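Local coordinates for protein fatty acid synthase 1, isoform A (Drosophila melanogaster, PDB 6FN6) that probably builds long-chain saturated fatty acids from acetyl-CoA and malonyl-CoA with NADPH and is represented here by its modifying region of dehydratase, enoylreductase and ketoreductase domains, at residues M672-P677 with L853-I858; E678-E683 with V863-T868; K707-L712 with N803-E808; A715-V720 with K742-F747; A723-A728 with K750-L755. All blocks are in the same frame, centred on the assembly; numbering follows the deposited sequence.

Contact 1: M672-P677 with L853-I858; sequences MMWQIP and LVAEGI
Trp674 lays its indole against Val854 and Ala855 of helix 844-860. The touching side is mostly the five-membered ring. Apolar contacts dominate. Val854 CG1 is 3.9 Å from Trp674 CE2. The ring nitrogen is in van der Waals contact too, with Trp674 NE1 3.7 Å from Val854 CB. The two side chains cross at about a right angle, while Val854 CB lies oblique to the ring plane, neither squarely over the face nor at the edge. CG1 of Val854 lies anti to the backbone N (chi1 176°), which turns this methyl to the indole. Ala855 adds its methyl beside the pyrrole carbon, with CB 4.1 Å from Trp674 CD1. Further along, Pro677 and Ile858 make a lighter contact, with Pro677 CG 4.3 Å from Ile858 CG2.

The polar part lies just outside the six-residue helix segment. Trp674 NE1 donates a hydrogen bond to the carbonyl O of Val851, in the preceding turn of the same helix. No hydrogen bond joins residues 672-677 to 853-858 directly.

Strand 673-675 pairs with strand 652-656 in a mixed sheet of what is probably the enoylreductase region. Pro689 and Ser693 of helix 689-702 also touch the indole.

The chemistry is that of a buried tryptophan joining a strand to a helix. Its carbon surface packs on small aliphatic groups, while its one N-H is satisfied by a helix carbonyl. That bond is likely to limit how far the ring can turn.

Contact 2: E678-E683 with V863-T868; sequences EKWTME and VVPLPT
Trp680 packs on Pro865 and Glu683 bonds to Thr868 in a contact near the surface, between the loop and first turn of helix 682-685 and the loop that leads into strand 868-872. Residues 863-868 follow helix 844-860. This is probably part of the enoylreductase region.

The apolar half is the indole. Pro865 CD sits over one face, 3.3 Å above the Trp680 ring plane and offset toward the rim. It is 3.7 Å from Trp680 CZ2. The backbone O of Val863 comes to the ring edge, in plane, also 3.7 Å from Trp680 CZ2. Val863 adds a looser touch, with CG1 4.3 Å from Trp680 CH2.

The polar half is one hydrogen bond. Thr868 OG1 donates to Glu683 OE1 at 2.6 Å. It meets that oxygen on the anti side, 33° out of the carboxylate plane. Glu683 has CG anti to the backbone N (chi1 170°), and its extended chain carries the carboxylate across to the threonine. A leucine in place of Glu683 would probably leave the Thr868 hydroxyl without this acceptor and the two segments without their direct hydrogen bond.

Thr681 is the N-cap of the short helix, its OG1 bonded to Glu684 N.

The contact thus pairs face packing and an edge carbonyl with a single polar tie. The threonine proton committed to Glu683 probably helps to stabilise the carboxylate as an anion.

Contact 3: K707-L712 with N803-E808; sequences KGEKIL and NGRFLE
The Arg805 guanidinium takes the Glu709 carboxylate at its edge, near its own plane. The two planes are only 18° apart, though the side chains cross at about a right angle. One nitrogen does the work: Arg805 NH2 lies 3.1 Å from Glu709 OE1 in a salt bridge. The same nitrogen makes a weak hydrogen bond of 3.1 Å to Glu709 OE2. The carboxylate therefore straddles NH2. A bend at chi3 (-62°) turns the end of the arginine toward the glutamate.

Both groups have a further partner. Arg805 NE donates to the backbone O of Gly703, and Glu709 OE1 accepts from Lys706 N. These bonds are likely to fix the rotation of both groups.

The ion pair reaches across one strand. Strands 710-713 and 804-808 lie on either side of strand 781-786 in the parallel Rossmann-type sheet. Leu783 of that middle strand touches both charged side chains, and the chain leading out of helix 689-702 supplies the Gly703 carbonyl.

Contact 4: A715-V720 with K742-F747; sequences AGSGGV and KEKREF
Ser717 comes close to Lys744, 6.0 Å from CA to CA, where a type I turn from Ala715 to Gly718 meets helix 742-751. The turn is closed by a bond from Gly718 N to Ala715 O of 3.1 Å, and Gly718 is the N-cap of helix 719-731.

Ser717 carries the contact from the turn. Its hydroxyl lies between the backbone N and the carbonyl carbon (chi1 81°) and rests alongside the start of the lysine chain. Ser717 OG is 3.3 Å from Lys744 CG and 3.4 Å from Lys744 CB. These are contacts with aliphatic carbon. No hydrogen bond crosses between the two segments. The lysine then runs on extended, and its NZ bonds to the backbone O of Gly886.

The other side-chain contact is with Phe747, one turn further along the helix. Ser717 CB approaches its ring obliquely, 4.2 Å from Phe747 CD2. The ring also packs on Pro867 and Ile889. Ser717 thus touches both an aliphatic chain and an aromatic ring.

Gly716 and Gly718 fit a glycine-rich GxGxxG pattern, which runs from the turn after strand 710-713 into the start of helix 719-731. Such a strand-turn-helix is typical of the Rossmann fold, where it usually binds the dinucleotide, and it is consistent with an NADPH site in the enoylreductase.

Contact 5: A723-A728 with K750-L755; sequences AAISVA and KRFPKL
Ile725 and Phe752 join two successive helical connections of the Rossmann-type domain. Ile725 lies on helix 719-731, and Phe752 is the first residue to leave helix 742-751. Their contact is a CH-pi interaction. Ile725 CG2 stands 3.7 Å from the centroid of the Phe752 ring, 3° off the normal, directly over the face. This methyl is anti to the backbone N of Ile725, which sends it out over the ring.

On the opposite face, Arg751 CG lies offset toward the rim, and Pro753 CD is in plane at the edge. Phe752 CE1 also reaches the helix backbone, 3.8 Å from Ser726 N. Ser726 OG bonds to Ala862 O. Leu755 CD1 adds a looser touch, 4.5 Å from Ile725 CG2.

An alanine at Phe752 removes the ring under the Ile725 methyl and would probably open a gap beside helix 719-731.

Ile725 and Leu755 also touch strand 734-739, the strand between the two helices. Adjacent helices packed along a parallel sheet are typical of the Rossmann fold.

Overall arrangement
Followed from the N terminus, the chain first passes strand 673-675 and helix 682-685, the early sides of contacts 1 and 2. Contact 1 is closed within helix 844-860 and contact 2 just after it, so the two cross. They tie that helix and the loop after it to strand 673-675 and the start of helix 682-685, and they touch where Ile858 packs on Trp680. Contact 3 is nested inside both loops and links two strands of the parallel sheet. Contacts 4 and 5 are nested inside contact 3. They cross each other and share helices 719-731 and 742-751. Contact 2 touches both: Pro867 packs on Phe747, and Val864 on Arg751. Contact 3 meets contact 5 where Ile711 packs on Ala728.

Contact 1: M672-P677 with L853-I858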
# COMPACT_ATOMS: atom_id res chain seq x y z
N MET A 672 -25.24 -0.76 25.29
CA MET A 672 -23.84 -0.98 25.62
C MET A 672 -23.61 -0.95 27.13
O MET A 672 -22.85 -0.13 27.63
CB MET A 672 -22.96 0.06 24.91
CG MET A 672 -22.75 -0.24 23.43
SD MET A 672 -22.17 1.17 22.47
CE MET A 672 -23.67 2.16 22.36
N MET A 673 -24.26 -1.87 27.83
CA MET A 673 -24.05 -2.04 29.27
C MET A 673 -24.14 -3.51 29.67
O MET A 673 -24.94 -4.28 29.14
CB MET A 673 -25.04 -1.23 30.11
CG MET A 673 -24.79 0.26 30.12
SD MET A 673 -25.65 1.10 31.47
CE MET A 673 -27.34 1.10 30.92
N TRP A 674 -23.30 -3.89 30.63
CA TRP A 674 -23.33 -5.23 31.20
C TRP A 674 -23.55 -5.10 32.71
O TRP A 674 -23.01 -4.18 33.33
CB TRP A 674 -22.03 -5.98 30.93
CG TRP A 674 -21.62 -6.03 29.49
CD1 TRP A 674 -21.82 -7.05 28.61
CD2 TRP A 674 -20.91 -5.01 28.77
NE1 TRP A 674 -21.29 -6.72 27.38
CE2 TRP A 674 -20.73 -5.48 27.46
CE3 TRP A 674 -20.42 -3.74 29.11
CZ2 TRP A 674 -20.07 -4.73 26.48
CZ3 TRP A 674 -19.77 -3.00 28.14
CH2 TRP A 674 -19.60 -3.50 26.85
N GLN A 675 -24.33 -5.99 33.30
CA GLN A 675 -24.47 -6.02 34.75
C GLN A 675 -23.30 -6.79 35.34
O GLN A 675 -23.07 -7.95 34.98
CB GLN A 675 -25.80 -6.63 35.18
CG GLN A 675 -27.00 -5.73 34.90
CD GLN A 675 -28.15 -5.97 35.87
OE1 GLN A 675 -27.94 -6.45 36.99
NE2 GLN A 675 -29.36 -5.61 35.46
N ILE A 676 -22.57 -6.15 36.24
CA ILE A 676 -21.37 -6.75 36.80
C ILE A 676 -21.73 -8.07 37.48
O ILE A 676 -22.71 -8.14 38.23
CB ILE A 676 -20.68 -5.80 37.80
CG1 ILE A 676 -20.37 -4.45 37.13
CG2 ILE A 676 -19.39 -6.43 38.33
CD1 ILE A 676 -19.82 -3.40 38.08
N PRO A 677 -20.96 -9.14 37.20
CA PRO A 677 -21.19 -10.42 37.87
C PRO A 677 -20.65 -10.43 39.29
O PRO A 677 -19.95 -9.51 39.69
CB PRO A 677 -20.42 -11.41 36.99
CG PRO A 677 -19.32 -10.62 36.42
CD PRO A 677 -19.86 -9.23 36.22
N LEU A 853 -21.52 -10.83 22.41
CA LEU A 853 -20.27 -11.59 22.36
C LEU A 853 -19.52 -11.46 23.68
O LEU A 853 -19.06 -12.45 24.24
CB LEU A 853 -19.40 -11.10 21.20
CG LEU A 853 -19.45 -11.91 19.91
CD1 LEU A 853 -20.88 -12.12 19.44
CD2 LEU A 853 -18.63 -11.25 18.82
N VAL A 854 -19.40 -10.22 24.17
CA VAL A 854 -18.74 -9.98 25.44
C VAL A 854 -19.54 -10.63 26.55
O VAL A 854 -18.98 -11.26 27.45
CB VAL A 854 -18.56 -8.46 25.69
CG1 VAL A 854 -17.94 -8.21 27.06
CG2 VAL A 854 -17.70 -7.84 24.60
N ALA A 855 -20.86 -10.49 26.49
CA ALA A 855 -21.73 -11.05 27.50
C ALA A 855 -21.56 -12.57 27.58
O ALA A 855 -21.36 -13.12 28.67
CB ALA A 855 -23.18 -10.70 27.21
N GLU A 856 -21.63 -13.22 26.43
CA GLU A 856 -21.46 -14.67 26.35
C GLU A 856 -20.07 -15.10 26.82
O GLU A 856 -19.90 -16.15 27.42
CB GLU A 856 -21.71 -15.16 24.92
CG GLU A 856 -21.65 -16.68 24.76
CD GLU A 856 -21.80 -17.13 23.32
OE1 GLU A 856 -21.99 -18.34 23.09
OE2 GLU A 856 -21.73 -16.27 22.42
N GLY A 857 -19.08 -14.26 26.52
CA GLY A 857 -17.69 -14.57 26.84
C GLY A 857 -17.37 -14.64 28.32
O GLY A 857 -16.57 -15.46 28.75
N ILE A 858 -18.00 -13.77 29.10
CA ILE A 858 -17.73 -13.69 30.53
C ILE A 858 -18.07 -15.00 31.23
O ILE A 858 -17.28 -15.50 32.03
CB ILE A 858 -18.49 -12.51 31.16
CG1 ILE A 858 -18.02 -11.19 30.54
CG2 ILE A 858 -18.30 -12.48 32.68
CD1 ILE A 858 -18.88 -9.98 30.90

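Contact 2: E678-E683 with V863-T868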
# COMPACT_ATOMS: atom_id res chain seq x y z
N GLU A 678 -21.00 -11.47 40.06
CA GLU A 678 -20.48 -11.63 41.41
C GLU A 678 -19.02 -12.06 41.32
O GLU A 678 -18.58 -12.56 40.29
CB GLU A 678 -21.31 -12.65 42.19
CG GLU A 678 -21.08 -12.62 43.69
CD GLU A 678 -21.86 -13.69 44.43
OE1 GLU A 678 -21.79 -13.74 45.67
OE2 GLU A 678 -22.55 -14.49 43.76
N LYS A 679 -18.27 -11.84 42.40
CA LYS A 679 -16.84 -12.15 42.44
C LYS A 679 -16.05 -11.27 41.47
O LYS A 679 -14.90 -11.57 41.14
CB LYS A 679 -16.58 -13.63 42.12
CG LYS A 679 -17.14 -14.61 43.14
CD LYS A 679 -16.38 -14.51 44.46
CE LYS A 679 -16.97 -15.41 45.53
NZ LYS A 679 -18.35 -15.01 45.91
N TRP A 680 -16.67 -10.18 41.02
CA TRP A 680 -15.96 -9.13 40.30
C TRP A 680 -16.06 -7.83 41.08
O TRP A 680 -17.16 -7.39 41.41
CB TRP A 680 -16.53 -8.93 38.90
CG TRP A 680 -15.99 -9.86 37.85
CD1 TRP A 680 -15.33 -11.03 38.05
CD2 TRP A 680 -16.07 -9.67 36.43
NE1 TRP A 680 -14.99 -11.60 36.84
CE2 TRP A 680 -15.44 -10.78 35.83
CE3 TRP A 680 -16.61 -8.68 35.60
CZ2 TRP A 680 -15.34 -10.93 34.45
CZ3 TRP A 680 -16.51 -8.83 34.23
CH2 TRP A 680 -15.88 -9.94 33.67
N THR A 681 -14.92 -7.24 41.40
CA THR A 681 -14.90 -5.92 42.02
C THR A 681 -15.20 -4.92 40.91
O THR A 681 -14.92 -5.19 39.74
CB THR A 681 -13.56 -5.60 42.70
OG1 THR A 681 -12.53 -5.46 41.70
CG2 THR A 681 -13.17 -6.70 43.67
N MET A 682 -15.78 -3.78 41.26
CA MET A 682 -15.97 -2.72 40.28
C MET A 682 -14.64 -2.38 39.62
O MET A 682 -14.57 -2.13 38.42
CB MET A 682 -16.57 -1.47 40.93
CG MET A 682 -18.06 -1.55 41.18
SD MET A 682 -18.69 -0.03 41.91
CE MET A 682 -20.45 -0.38 41.96
N GLU A 683 -13.58 -2.40 40.43
CA GLU A 683 -12.22 -2.18 39.94
C GLU A 683 -11.92 -3.14 38.79
O GLU A 683 -11.41 -2.74 37.75
CB GLU A 683 -11.22 -2.37 41.09
CG GLU A 683 -9.76 -2.41 40.67
CD GLU A 683 -8.83 -2.59 41.86
OE1 GLU A 683 -7.80 -3.29 41.71
OE2 GLU A 683 -9.13 -2.04 42.94
N VAL A 863 -13.48 -14.05 29.02
CA VAL A 863 -13.34 -12.66 29.45
C VAL A 863 -12.89 -12.61 30.90
O VAL A 863 -13.65 -12.94 31.81
CB VAL A 863 -14.66 -11.88 29.25
CG1 VAL A 863 -14.50 -10.43 29.68
CG2 VAL A 863 -15.11 -11.96 27.80
N VAL A 864 -11.65 -12.18 31.11
CA VAL A 864 -11.09 -12.04 32.45
C VAL A 864 -10.74 -10.57 32.70
O VAL A 864 -10.22 -9.90 31.80
CB VAL A 864 -9.85 -12.94 32.63
CG1 VAL A 864 -9.24 -12.78 34.02
CG2 VAL A 864 -10.21 -14.39 32.38
N PRO A 865 -11.02 -10.06 33.91
CA PRO A 865 -10.59 -8.69 34.16
C PRO A 865 -9.07 -8.57 34.14
O PRO A 865 -8.38 -9.53 34.46
CB PRO A 865 -11.17 -8.38 35.54
CG PRO A 865 -11.33 -9.71 36.19
CD PRO A 865 -11.70 -10.65 35.08
N LEU A 866 -8.57 -7.39 33.78
CA LEU A 866 -7.14 -7.18 33.66
C LEU A 866 -6.52 -6.73 34.97
O LEU A 866 -7.23 -6.29 35.88
CB LEU A 866 -6.85 -6.12 32.58
CG LEU A 866 -6.90 -6.56 31.12
CD1 LEU A 866 -8.27 -7.10 30.74
CD2 LEU A 866 -6.53 -5.39 30.23
N PRO A 867 -5.19 -6.86 35.10
CA PRO A 867 -4.50 -6.23 36.22
C PRO A 867 -4.77 -4.73 36.23
O PRO A 867 -5.01 -4.15 35.17
CB PRO A 867 -3.02 -6.52 35.94
CG PRO A 867 -3.03 -7.73 35.10
CD PRO A 867 -4.26 -7.64 34.26
N THR A 868 -4.75 -4.12 37.41
CA THR A 868 -5.10 -2.71 37.54
C THR A 868 -4.01 -1.91 38.24
O THR A 868 -3.43 -2.35 39.23
CB THR A 868 -6.40 -2.53 38.34
OG1 THR A 868 -6.30 -3.19 39.60
CG2 THR A 868 -7.58 -3.09 37.56

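Contact 3: K707-L712 with N803-E808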
# COMPACT_ATOMS: atom_id res chain seq x y z
N LYS A 707 -11.35 -22.03 15.10
CA LYS A 707 -10.51 -22.88 15.94
C LYS A 707 -9.40 -23.53 15.11
O LYS A 707 -9.62 -23.92 13.96
CB LYS A 707 -11.37 -23.94 16.63
CG LYS A 707 -10.59 -25.01 17.39
CD LYS A 707 -11.54 -25.94 18.13
CE LYS A 707 -10.81 -27.12 18.75
NZ LYS A 707 -10.26 -28.05 17.73
N GLY A 708 -8.22 -23.64 15.71
CA GLY A 708 -7.10 -24.29 15.05
C GLY A 708 -6.27 -23.36 14.19
O GLY A 708 -5.17 -23.72 13.75
N GLU A 709 -6.78 -22.16 13.95
CA GLU A 709 -6.06 -21.17 13.15
C GLU A 709 -4.91 -20.56 13.94
O GLU A 709 -4.85 -20.71 15.16
CB GLU A 709 -7.00 -20.06 12.67
CG GLU A 709 -8.02 -20.51 11.63
CD GLU A 709 -8.79 -19.34 11.03
OE1 GLU A 709 -9.16 -18.42 11.78
OE2 GLU A 709 -9.03 -19.36 9.81
N LYS A 710 -4.00 -19.90 13.23
CA LYS A 710 -2.88 -19.21 13.86
C LYS A 710 -3.11 -17.70 13.83
O LYS A 710 -3.43 -17.14 12.79
CB LYS A 710 -1.57 -19.55 13.14
CG LYS A 710 -1.26 -21.03 13.01
CD LYS A 710 -0.06 -21.26 12.10
CE LYS A 710 0.29 -22.74 11.99
NZ LYS A 710 1.35 -22.97 10.98
N ILE A 711 -2.95 -17.05 14.98
CA ILE A 711 -3.12 -15.60 15.04
C ILE A 711 -1.91 -14.93 15.69
O ILE A 711 -1.38 -15.40 16.70
CB ILE A 711 -4.41 -15.23 15.80
CG1 ILE A 711 -4.65 -13.72 15.70
CG2 ILE A 711 -4.31 -15.64 17.26
CD1 ILE A 711 -6.07 -13.30 16.05
N LEU A 712 -1.50 -13.80 15.10
CA LEU A 712 -0.42 -13.00 15.64
C LEU A 712 -0.98 -11.80 16.38
O LEU A 712 -1.51 -10.87 15.75
CB LEU A 712 0.53 -12.54 14.53
CG LEU A 712 1.64 -11.57 14.94
CD1 LEU A 712 2.56 -12.21 15.98
CD2 LEU A 712 2.44 -11.12 13.72
N ASN A 803 -5.08 -16.78 2.45
CA ASN A 803 -6.42 -16.50 2.98
C ASN A 803 -6.38 -15.70 4.28
O ASN A 803 -7.38 -15.63 4.99
CB ASN A 803 -7.18 -17.81 3.20
CG ASN A 803 -7.30 -18.63 1.93
OD1 ASN A 803 -7.43 -18.08 0.84
ND2 ASN A 803 -7.25 -19.95 2.07
N GLY A 804 -5.24 -15.10 4.59
CA GLY A 804 -5.09 -14.35 5.82
C GLY A 804 -6.00 -13.15 5.93
O GLY A 804 -6.56 -12.69 4.93
N ARG A 805 -6.15 -12.63 7.14
CA ARG A 805 -7.03 -11.48 7.39
C ARG A 805 -6.37 -10.50 8.36
O ARG A 805 -6.28 -10.76 9.56
CB ARG A 805 -8.39 -11.96 7.91
CG ARG A 805 -9.14 -12.83 6.92
CD ARG A 805 -10.40 -13.45 7.51
NE ARG A 805 -10.13 -14.35 8.63
CZ ARG A 805 -9.57 -15.55 8.51
NH1 ARG A 805 -9.20 -16.00 7.32
NH2 ARG A 805 -9.37 -16.30 9.59
N PHE A 806 -5.93 -9.37 7.83
CA PHE A 806 -5.21 -8.38 8.62
C PHE A 806 -6.19 -7.46 9.35
O PHE A 806 -7.10 -6.90 8.75
CB PHE A 806 -4.29 -7.56 7.73
CG PHE A 806 -3.15 -6.90 8.46
CD1 PHE A 806 -3.31 -5.64 9.03
CD2 PHE A 806 -1.93 -7.53 8.58
CE1 PHE A 806 -2.26 -5.04 9.70
CE2 PHE A 806 -0.88 -6.93 9.25
CZ PHE A 806 -1.04 -5.68 9.80
N LEU A 807 -5.97 -7.30 10.65
CA LEU A 807 -6.87 -6.53 11.50
C LEU A 807 -6.14 -5.35 12.13
O LEU A 807 -5.44 -5.52 13.13
CB LEU A 807 -7.48 -7.42 12.58
CG LEU A 807 -8.07 -8.74 12.08
CD1 LEU A 807 -8.44 -9.64 13.24
CD2 LEU A 807 -9.27 -8.48 11.19
N GLU A 808 -6.29 -4.17 11.54
CA GLU A 808 -5.57 -2.99 12.01
C GLU A 808 -6.39 -2.26 13.07
O GLU A 808 -7.54 -1.91 12.84
CB GLU A 808 -5.25 -2.05 10.85
CG GLU A 808 -4.39 -0.86 11.24
CD GLU A 808 -3.06 -1.27 11.84
OE1 GLU A 808 -2.41 -2.18 11.29
OE2 GLU A 808 -2.66 -0.69 12.87

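Contact 4: A715-V720 with K742-F747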
# COMPACT_ATOMS: atom_id res chain seq x y z
N ALA A 715 1.66 -6.63 20.82
CA ALA A 715 1.47 -5.98 22.11
C ALA A 715 0.72 -6.91 23.06
O ALA A 715 -0.32 -6.53 23.61
CB ALA A 715 0.72 -4.67 21.95
N GLY A 716 1.25 -8.10 23.26
CA GLY A 716 0.59 -9.12 24.05
C GLY A 716 0.19 -8.67 25.44
O GLY A 716 -0.96 -8.85 25.85
N SER A 717 1.13 -8.08 26.17
CA SER A 717 0.88 -7.69 27.56
C SER A 717 0.28 -6.30 27.67
O SER A 717 0.51 -5.58 28.64
CB SER A 717 2.18 -7.76 28.36
OG SER A 717 2.97 -6.60 28.15
N GLY A 718 -0.52 -5.93 26.68
CA GLY A 718 -1.25 -4.67 26.69
C GLY A 718 -2.72 -4.93 26.96
O GLY A 718 -3.15 -6.07 27.04
N GLY A 719 -3.49 -3.85 27.11
CA GLY A 719 -4.91 -3.98 27.36
C GLY A 719 -5.61 -4.83 26.32
O GLY A 719 -6.28 -5.81 26.64
N VAL A 720 -5.46 -4.44 25.06
CA VAL A 720 -6.10 -5.13 23.95
C VAL A 720 -5.46 -6.50 23.74
O VAL A 720 -6.15 -7.47 23.43
CB VAL A 720 -6.05 -4.29 22.66
CG1 VAL A 720 -6.81 -4.97 21.54
CG2 VAL A 720 -6.61 -2.90 22.91
N LYS A 742 11.54 -7.74 29.09
CA LYS A 742 11.71 -9.00 29.80
C LYS A 742 10.56 -9.24 30.78
O LYS A 742 10.00 -10.33 30.83
CB LYS A 742 13.05 -9.00 30.56
CG LYS A 742 14.28 -8.89 29.67
CD LYS A 742 15.55 -8.67 30.49
CE LYS A 742 15.88 -9.86 31.39
NZ LYS A 742 17.16 -9.67 32.12
N GLU A 743 10.23 -8.21 31.56
CA GLU A 743 9.19 -8.33 32.57
C GLU A 743 7.83 -8.61 31.93
O GLU A 743 7.03 -9.39 32.46
CB GLU A 743 9.12 -7.06 33.43
CG GLU A 743 8.80 -5.78 32.67
CD GLU A 743 8.59 -4.59 33.59
OE1 GLU A 743 8.95 -4.69 34.78
OE2 GLU A 743 8.05 -3.56 33.13
N LYS A 744 7.58 -7.98 30.79
CA LYS A 744 6.34 -8.19 30.06
C LYS A 744 6.26 -9.61 29.52
O LYS A 744 5.19 -10.22 29.48
CB LYS A 744 6.22 -7.16 28.93
CG LYS A 744 5.92 -5.76 29.44
CD LYS A 744 6.26 -4.68 28.43
CE LYS A 744 5.93 -3.29 28.96
NZ LYS A 744 6.66 -2.22 28.24
N ARG A 745 7.41 -10.14 29.09
CA ARG A 745 7.51 -11.53 28.66
C ARG A 745 7.14 -12.47 29.80
O ARG A 745 6.32 -13.37 29.63
CB ARG A 745 8.93 -11.84 28.16
CG ARG A 745 9.15 -13.27 27.72
CD ARG A 745 10.61 -13.54 27.43
NE ARG A 745 10.81 -14.83 26.76
CZ ARG A 745 11.66 -15.78 27.17
NH1 ARG A 745 11.74 -16.92 26.49
NH2 ARG A 745 12.43 -15.60 28.24
N GLU A 746 7.76 -12.26 30.96
CA GLU A 746 7.53 -13.10 32.12
C GLU A 746 6.07 -13.12 32.55
O GLU A 746 5.53 -14.17 32.92
CB GLU A 746 8.40 -12.62 33.29
CG GLU A 746 9.87 -12.94 33.16
CD GLU A 746 10.70 -12.34 34.29
OE1 GLU A 746 10.30 -11.28 34.81
OE2 GLU A 746 11.74 -12.93 34.64
N PHE A 747 5.42 -11.96 32.49
CA PHE A 747 4.03 -11.83 32.92
C PHE A 747 3.08 -12.69 32.08
O PHE A 747 2.23 -13.40 32.63
CB PHE A 747 3.60 -10.37 32.86
CG PHE A 747 2.12 -10.16 32.95
CD1 PHE A 747 1.48 -10.17 34.18
CD2 PHE A 747 1.36 -9.94 31.81
CE1 PHE A 747 0.11 -9.97 34.26
CE2 PHE A 747 -0.00 -9.74 31.89
CZ PHE A 747 -0.63 -9.76 33.12

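Contact 5: A723-A728 with K750-L755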
# COMPACT_ATOMS: atom_id res chain seq x y z
N ALA A 723 -6.58 -9.12 26.38
CA ALA A 723 -7.95 -9.49 26.09
C ALA A 723 -8.00 -10.37 24.85
O ALA A 723 -8.76 -11.33 24.78
CB ALA A 723 -8.82 -8.26 25.92
N ALA A 724 -7.17 -10.03 23.86
CA ALA A 724 -7.11 -10.78 22.61
C ALA A 724 -6.58 -12.20 22.84
O ALA A 724 -7.15 -13.16 22.34
CB ALA A 724 -6.25 -10.05 21.60
N ILE A 725 -5.49 -12.31 23.59
CA ILE A 725 -4.86 -13.60 23.85
C ILE A 725 -5.84 -14.52 24.58
O ILE A 725 -5.95 -15.70 24.26
CB ILE A 725 -3.56 -13.43 24.66
CG1 ILE A 725 -2.54 -12.62 23.85
CG2 ILE A 725 -2.98 -14.79 25.04
CD1 ILE A 725 -1.35 -12.14 24.67
N SER A 726 -6.55 -13.97 25.56
CA SER A 726 -7.49 -14.75 26.36
C SER A 726 -8.60 -15.33 25.50
O SER A 726 -8.89 -16.52 25.57
CB SER A 726 -8.08 -13.88 27.47
OG SER A 726 -8.96 -14.62 28.29
N VAL A 727 -9.23 -14.48 24.69
CA VAL A 727 -10.34 -14.92 23.85
C VAL A 727 -9.84 -15.90 22.79
O VAL A 727 -10.45 -16.94 22.57
CB VAL A 727 -11.06 -13.72 23.19
CG1 VAL A 727 -12.20 -14.19 22.30
CG2 VAL A 727 -11.58 -12.77 24.26
N ALA A 728 -8.73 -15.55 22.14
CA ALA A 728 -8.17 -16.40 21.10
C ALA A 728 -7.87 -17.80 21.62
O ALA A 728 -8.33 -18.80 21.06
CB ALA A 728 -6.90 -15.77 20.53
N LYS A 750 3.44 -16.70 32.53
CA LYS A 750 2.90 -17.21 33.78
C LYS A 750 1.37 -17.10 33.85
O LYS A 750 0.73 -17.86 34.58
CB LYS A 750 3.51 -16.44 34.96
CG LYS A 750 5.03 -16.54 35.04
CD LYS A 750 5.60 -15.49 35.98
CE LYS A 750 7.12 -15.55 36.01
NZ LYS A 750 7.71 -14.42 36.79
N ARG A 751 0.81 -16.16 33.11
CA ARG A 751 -0.61 -15.84 33.24
C ARG A 751 -1.54 -16.71 32.38
O ARG A 751 -2.71 -16.86 32.72
CB ARG A 751 -0.84 -14.37 32.91
CG ARG A 751 -2.30 -13.95 32.98
CD ARG A 751 -2.44 -12.44 33.00
NE ARG A 751 -3.84 -12.01 33.07
CZ ARG A 751 -4.49 -11.76 34.20
NH1 ARG A 751 -3.89 -11.89 35.37
NH2 ARG A 751 -5.76 -11.37 34.16
N PHE A 752 -1.04 -17.24 31.26
CA PHE A 752 -1.91 -17.90 30.28
C PHE A 752 -1.73 -19.42 30.09
O PHE A 752 -0.67 -19.97 30.38
CB PHE A 752 -1.73 -17.22 28.93
CG PHE A 752 -2.41 -15.89 28.82
CD1 PHE A 752 -3.79 -15.82 28.72
CD2 PHE A 752 -1.68 -14.72 28.84
CE1 PHE A 752 -4.42 -14.60 28.62
CE2 PHE A 752 -2.31 -13.50 28.74
CZ PHE A 752 -3.69 -13.44 28.64
N PRO A 753 -2.80 -20.10 29.60
CA PRO A 753 -2.89 -21.53 29.29
C PRO A 753 -2.22 -21.94 27.96
O PRO A 753 -2.77 -21.66 26.90
CB PRO A 753 -4.40 -21.79 29.23
CG PRO A 753 -4.99 -20.50 28.88
CD PRO A 753 -4.12 -19.45 29.49
N LYS A 754 -1.08 -22.61 28.04
CA LYS A 754 -0.38 -23.10 26.85
C LYS A 754 0.05 -21.96 25.93
O LYS A 754 -0.26 -21.96 24.74
CB LYS A 754 -1.28 -24.05 26.05
CG LYS A 754 -0.55 -24.82 24.95
CD LYS A 754 -1.33 -26.05 24.48
CE LYS A 754 -2.62 -25.65 23.76
NZ LYS A 754 -3.35 -26.81 23.19
N LEU A 755 0.75 -20.97 26.48
CA LEU A 755 1.49 -20.02 25.66
C LEU A 755 2.95 -20.45 25.51
O LEU A 755 3.67 -20.56 26.50
CB LEU A 755 1.40 -18.62 26.26
CG LEU A 755 1.51 -17.44 25.28
CD1 LEU A 755 0.45 -17.52 24.18
CD2 LEU A 755 1.39 -16.12 26.02